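Local coordinates for protein MxaA (PDB 4W4T) that contributes to myxalamid biosynthesis as part of a PKS-NRPS assembly line, its terminal Rossmann-fold reductase domain using NADPH, probably to release the thioester-bound chain by reduction, at residues 66-78 and 287-299. Residues are numbered along the deposited sequence; the frame is centred on the assembly and turned at random.
Sequences FLGAFLLEELCRR and VDYVSSAIVDLSM
V287 packs against two phenylalanine rings of helix 66-78. A chi1 of 69° sets its CG1 between the backbone N and the carbonyl carbon, over the centre of the F70 ring, in a CH-pi contact 3.6 Å from the centroid and 8° off the normal; CB and CG1 also meet F66 CZ, CG1 at 3.7 Å. The other methyl, CG2, touches L67 CD1. The helix segments cross at -50°, axes 8.8 Å apart at closest approach, with knobs-into-holes packing: L67 CD2 meets I294 CD1 tip to tip at 4.0 Å, and L71 CD1 touches I294 CG2 and V295 CG2. At the small S291 the backbones come closest, its CA 5.1 Å from that of L71.

Beside this apolar packing, the buried carboxylate of E74 is held by polar partners. S292 OG hydrogen-bonds to OE2 at 2.8 Å, although its proton has another acceptor within reach, and a water joins OE1, S291 OG and the carbonyl of D288. At the solvent-facing C-terminal end, R78 lays its guanidinium over V295 CG1 and gives NH1 to E74 OE2 at 3.2 Å; its pairing with D296 is modelled too tightly to be certain, and the exposed selenomethionine M299 borders it.

F66 and L67 belong to the NADPH site, the latter touching N149. Helix 66-78 follows strand 57-61 of the parallel Rossmann sheet and packs L72 against strand 82-87 and helix 92-105, while helix 287-298 turns Y289 and L297 toward helix 382-388.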
loop_
_atom_site.group_PDB
_atom_site.type_symbol
_atom_site.label_atom_id
_atom_site.label_comp_id
_atom_site.label_asym_id
_atom_site.label_seq_id
_atom_site.Cartn_x
_atom_site.Cartn_y
_atom_site.Cartn_z
ATOM N N PHE A 66 -5.322 18.364 -10.161
ATOM C CA PHE A 66 -5.513 18.173 -11.603
ATOM C C PHE A 66 -6.724 18.957 -12.105
ATOM O O PHE A 66 -6.570 19.893 -12.895
ATOM C CB PHE A 66 -5.639 16.668 -11.910
ATOM C CG PHE A 66 -5.944 16.353 -13.354
ATOM C CD1 PHE A 66 -5.128 16.827 -14.375
ATOM C CD2 PHE A 66 -7.026 15.549 -13.680
ATOM C CE1 PHE A 66 -5.402 16.520 -15.709
ATOM C CE2 PHE A 66 -7.310 15.245 -15.008
ATOM C CZ PHE A 66 -6.497 15.734 -16.019
ATOM N N LEU A 67 -7.922 18.609 -11.641
ATOM C CA LEU A 67 -9.113 19.402 -11.972
ATOM C C LEU A 67 -8.927 20.879 -11.627
ATOM O O LEU A 67 -9.314 21.761 -12.393
ATOM C CB LEU A 67 -10.346 18.865 -11.249
ATOM C CG LEU A 67 -11.648 19.638 -11.504
ATOM C CD1 LEU A 67 -11.976 19.711 -12.995
ATOM C CD2 LEU A 67 -12.771 18.969 -10.742
ATOM N N GLY A 68 -8.323 21.137 -10.468
ATOM C CA GLY A 68 -8.125 22.504 -10.006
ATOM C C GLY A 68 -7.362 23.399 -10.969
ATOM O O GLY A 68 -7.677 24.577 -11.098
ATOM N N ALA A 69 -6.354 22.844 -11.636
ATOM C CA ALA A 69 -5.585 23.596 -12.626
ATOM C C ALA A 69 -6.481 24.102 -13.758
ATOM O O ALA A 69 -6.412 25.260 -14.153
ATOM C CB ALA A 69 -4.459 22.738 -13.184
ATOM N N PHE A 70 -7.332 23.219 -14.276
ATOM C CA PHE A 70 -8.204 23.569 -15.387
ATOM C C PHE A 70 -9.301 24.513 -14.936
ATOM O O PHE A 70 -9.644 25.460 -15.639
ATOM C CB PHE A 70 -8.781 22.294 -16.025
ATOM C CG PHE A 70 -7.741 21.451 -16.691
ATOM C CD1 PHE A 70 -6.966 20.567 -15.955
ATOM C CD2 PHE A 70 -7.508 21.571 -18.051
ATOM C CE1 PHE A 70 -5.987 19.804 -16.561
ATOM C CE2 PHE A 70 -6.536 20.813 -18.673
ATOM C CZ PHE A 70 -5.773 19.924 -17.936
ATOM N N LEU A 71 -9.834 24.273 -13.741
ATOM C CA LEU A 71 -10.812 25.173 -13.152
ATOM C C LEU A 71 -10.216 26.572 -12.983
ATOM O O LEU A 71 -10.864 27.572 -13.274
ATOM C CB LEU A 71 -11.285 24.616 -11.804
ATOM C CG LEU A 71 -12.618 25.045 -11.198
ATOM C CD1 LEU A 71 -13.729 25.051 -12.245
ATOM C CD2 LEU A 71 -12.974 24.080 -10.050
ATOM N N LEU A 72 -8.973 26.649 -12.532
ATOM C CA LEU A 72 -8.363 27.969 -12.362
ATOM C C LEU A 72 -8.232 28.679 -13.708
ATOM O O LEU A 72 -8.634 29.839 -13.857
ATOM C CB LEU A 72 -7.005 27.859 -11.692
ATOM C CG LEU A 72 -6.258 29.189 -11.581
ATOM C CD1 LEU A 72 -7.138 30.266 -10.950
ATOM C CD2 LEU A 72 -4.965 29.003 -10.811
ATOM N N GLU A 73 -7.698 27.969 -14.694
ATOM C CA GLU A 73 -7.458 28.575 -15.993
ATOM C C GLU A 73 -8.796 28.970 -16.627
ATOM O O GLU A 73 -8.932 30.056 -17.213
ATOM C CB GLU A 73 -6.639 27.617 -16.863
ATOM C CG GLU A 73 -6.071 28.227 -18.141
ATOM C CD GLU A 73 -7.078 28.231 -19.267
ATOM O OE1 GLU A 73 -8.072 27.478 -19.158
ATOM O OE2 GLU A 73 -6.881 28.976 -20.256
ATOM N N GLU A 74 -9.811 28.136 -16.440
ATOM C CA GLU A 74 -11.134 28.449 -16.956
ATOM C C GLU A 74 -11.779 29.651 -16.254
ATOM O O GLU A 74 -12.447 30.464 -16.893
ATOM C CB GLU A 74 -12.041 27.224 -16.846
ATOM C CG GLU A 74 -13.399 27.400 -17.504
ATOM C CD GLU A 74 -13.603 26.452 -18.670
ATOM O OE1 GLU A 74 -12.941 25.386 -18.695
ATOM O OE2 GLU A 74 -14.435 26.766 -19.543
ATOM N N LEU A 75 -11.591 29.774 -14.943
ATOM C CA LEU A 75 -12.157 30.907 -14.210
ATOM C C LEU A 75 -11.532 32.241 -14.640
ATOM O O LEU A 75 -12.216 33.263 -14.694
ATOM C CB LEU A 75 -11.974 30.708 -12.691
ATOM C CG LEU A 75 -12.942 29.714 -12.034
ATOM C CD1 LEU A 75 -12.515 29.446 -10.595
ATOM C CD2 LEU A 75 -14.378 30.198 -12.073
ATOM N N CYS A 76 -10.237 32.231 -14.935
ATOM C CA CYS A 76 -9.588 33.441 -15.440
ATOM C C CYS A 76 -10.166 33.860 -16.801
ATOM O O CYS A 76 -10.348 35.051 -17.065
ATOM C CB CYS A 76 -8.081 33.235 -15.538
ATOM S SG CYS A 76 -7.273 33.072 -13.926
ATOM N N ARG A 77 -10.494 32.882 -17.643
ATOM C CA ARG A 77 -11.004 33.194 -18.975
ATOM C C ARG A 77 -12.448 33.685 -18.956
ATOM O O ARG A 77 -12.822 34.555 -19.741
ATOM C CB ARG A 77 -10.881 31.972 -19.892
ATOM C CG ARG A 77 -9.465 31.746 -20.408
ATOM C CD ARG A 77 -9.414 30.733 -21.543
ATOM N NE ARG A 77 -9.537 29.363 -21.053
ATOM C CZ ARG A 77 -10.662 28.658 -21.097
ATOM N NH1 ARG A 77 -11.763 29.195 -21.610
ATOM N NH2 ARG A 77 -10.684 27.423 -20.618
ATOM N N ARG A 78 -13.270 33.136 -18.071
ATOM C CA ARG A 78 -14.694 33.395 -18.049
ATOM C C ARG A 78 -15.209 34.398 -17.070
ATOM O O ARG A 78 -16.374 34.720 -17.036
ATOM C CB ARG A 78 -15.429 32.111 -17.828
ATOM C CG ARG A 78 -14.855 30.991 -18.637
ATOM C CD ARG A 78 -15.658 30.770 -19.854
ATOM N NE ARG A 78 -17.050 30.680 -19.524
ATOM C CZ ARG A 78 -17.705 29.584 -19.177
ATOM N NH1 ARG A 78 -17.126 28.374 -19.098
ATOM N NH2 ARG A 78 -18.962 29.715 -18.902
ATOM N N VAL A 287 -11.285 16.092 -18.540
ATOM C CA VAL A 287 -11.208 17.205 -17.574
ATOM C C VAL A 287 -11.653 18.550 -18.178
ATOM O O VAL A 287 -12.195 19.403 -17.452
ATOM C CB VAL A 287 -9.788 17.339 -16.996
ATOM C CG1 VAL A 287 -8.789 17.820 -18.055
ATOM C CG2 VAL A 287 -9.802 18.271 -15.765
ATOM N N ASP A 288 -11.481 18.736 -19.495
ATOM C CA ASP A 288 -11.928 19.999 -20.104
ATOM C C ASP A 288 -13.456 20.122 -20.102
ATOM O O ASP A 288 -13.992 21.228 -19.981
ATOM C CB ASP A 288 -11.369 20.208 -21.525
ATOM C CG ASP A 288 -11.438 18.956 -22.414
ATOM O OD1 ASP A 288 -11.158 17.848 -21.921
ATOM O OD2 ASP A 288 -11.742 19.111 -23.624
ATOM N N TYR A 289 -14.167 19.004 -20.162
ATOM C CA TYR A 289 -15.616 19.064 -20.007
ATOM C C TYR A 289 -16.031 19.355 -18.559
ATOM O O TYR A 289 -16.936 20.152 -18.321
ATOM C CB TYR A 289 -16.268 17.766 -20.478
ATOM C CG TYR A 289 -17.742 17.698 -20.151
ATOM C CD1 TYR A 289 -18.661 18.535 -20.794
ATOM C CD2 TYR A 289 -18.216 16.810 -19.194
ATOM C CE1 TYR A 289 -19.998 18.476 -20.495
ATOM C CE2 TYR A 289 -19.556 16.734 -18.894
ATOM C CZ TYR A 289 -20.442 17.572 -19.541
ATOM O OH TYR A 289 -21.774 17.503 -19.232
ATOM N N VAL A 290 -15.404 18.673 -17.598
ATOM C CA VAL A 290 -15.761 18.882 -16.202
ATOM C C VAL A 290 -15.519 20.332 -15.807
ATOM O O VAL A 290 -16.405 20.983 -15.244
ATOM C CB VAL A 290 -14.976 17.959 -15.265
ATOM C CG1 VAL A 290 -15.395 18.201 -13.833
ATOM C CG2 VAL A 290 -15.217 16.501 -15.654
ATOM N N SER A 291 -14.343 20.858 -16.129
ATOM C CA SER A 291 -14.041 22.230 -15.721
ATOM C C SER A 291 -14.964 23.220 -16.424
ATOM O O SER A 291 -15.465 24.139 -15.783
ATOM C CB SER A 291 -12.575 22.595 -15.974
ATOM O OG SER A 291 -12.221 22.512 -17.342
ATOM N N SER A 292 -15.223 23.039 -17.719
ATOM C CA SER A 292 -16.124 23.974 -18.408
ATOM C C SER A 292 -17.536 23.894 -17.858
ATOM O O SER A 292 -18.196 24.916 -17.715
ATOM C CB SER A 292 -16.153 23.726 -19.923
ATOM O OG SER A 292 -14.947 24.157 -20.516
ATOM N N ALA A 293 -18.004 22.687 -17.546
ATOM C CA ALA A 293 -19.362 22.531 -17.027
ATOM C C ALA A 293 -19.496 23.138 -15.632
ATOM O O ALA A 293 -20.507 23.764 -15.328
ATOM C CB ALA A 293 -19.779 21.057 -17.000
ATOM N N ILE A 294 -18.495 22.920 -14.782
ATOM C CA ILE A 294 -18.507 23.533 -13.458
ATOM C C ILE A 294 -18.706 25.040 -13.576
ATOM O O ILE A 294 -19.599 25.616 -12.950
ATOM C CB ILE A 294 -17.208 23.253 -12.691
ATOM C CG1 ILE A 294 -17.130 21.774 -12.303
ATOM C CG2 ILE A 294 -17.129 24.147 -11.434
ATOM C CD1 ILE A 294 -15.791 21.388 -11.684
ATOM N N VAL A 295 -17.878 25.673 -14.394
ATOM C CA VAL A 295 -17.934 27.128 -14.505
ATOM C C VAL A 295 -19.252 27.553 -15.147
ATOM O O VAL A 295 -19.915 28.444 -14.639
ATOM C CB VAL A 295 -16.735 27.690 -15.293
ATOM C CG1 VAL A 295 -16.914 29.196 -15.559
ATOM C CG2 VAL A 295 -15.445 27.444 -14.528
ATOM N N ASP A 296 -19.669 26.905 -16.210
ATOM C CA ASP A 296 -20.927 27.202 -16.850
ATOM C C ASP A 296 -22.089 27.099 -15.899
ATOM O O ASP A 296 -22.855 27.973 -15.806
ATOM C CB ASP A 296 -21.154 26.295 -18.063
ATOM C CG ASP A 296 -20.429 26.778 -19.292
ATOM O OD1 ASP A 296 -19.959 27.887 -19.336
ATOM O OD2 ASP A 296 -20.368 26.073 -20.257
ATOM N N LEU A 297 -22.187 25.999 -15.185
ATOM C CA LEU A 297 -23.309 25.775 -14.274
ATOM C C LEU A 297 -23.271 26.761 -13.112
ATOM O O LEU A 297 -24.315 27.203 -12.635
ATOM C CB LEU A 297 -23.301 24.348 -13.736
ATOM C CG LEU A 297 -23.641 23.275 -14.780
ATOM C CD1 LEU A 297 -23.157 21.910 -14.290
ATOM C CD2 LEU A 297 -25.149 23.255 -15.042
ATOM N N SER A 298 -22.068 27.106 -12.670
ATOM C CA SER A 298 -21.931 28.006 -11.521
ATOM C C SER A 298 -22.470 29.391 -11.845
ATOM O O SER A 298 -22.744 30.186 -10.945
ATOM C CB SER A 298 -20.473 28.117 -11.083
ATOM O OG SER A 298 -19.706 28.866 -12.013
HETATM N N MSE A 299 -22.618 29.685 -13.131
HETATM C CA MSE A 299 -22.983 31.036 -13.518
HETATM C C MSE A 299 -24.444 31.170 -13.885
HETATM O O MSE A 299 -24.890 32.243 -14.299
HETATM C CB MSE A 299 -22.086 31.498 -14.648
HETATM C CG MSE A 299 -20.656 31.504 -14.179
HETATM SE SE MSE A 299 -19.578 32.779 -15.118
HETATM C CE MSE A 299 -19.779 31.987 -16.877
HETATM O O HOH W 1 -12.395 23.470 -20.089
#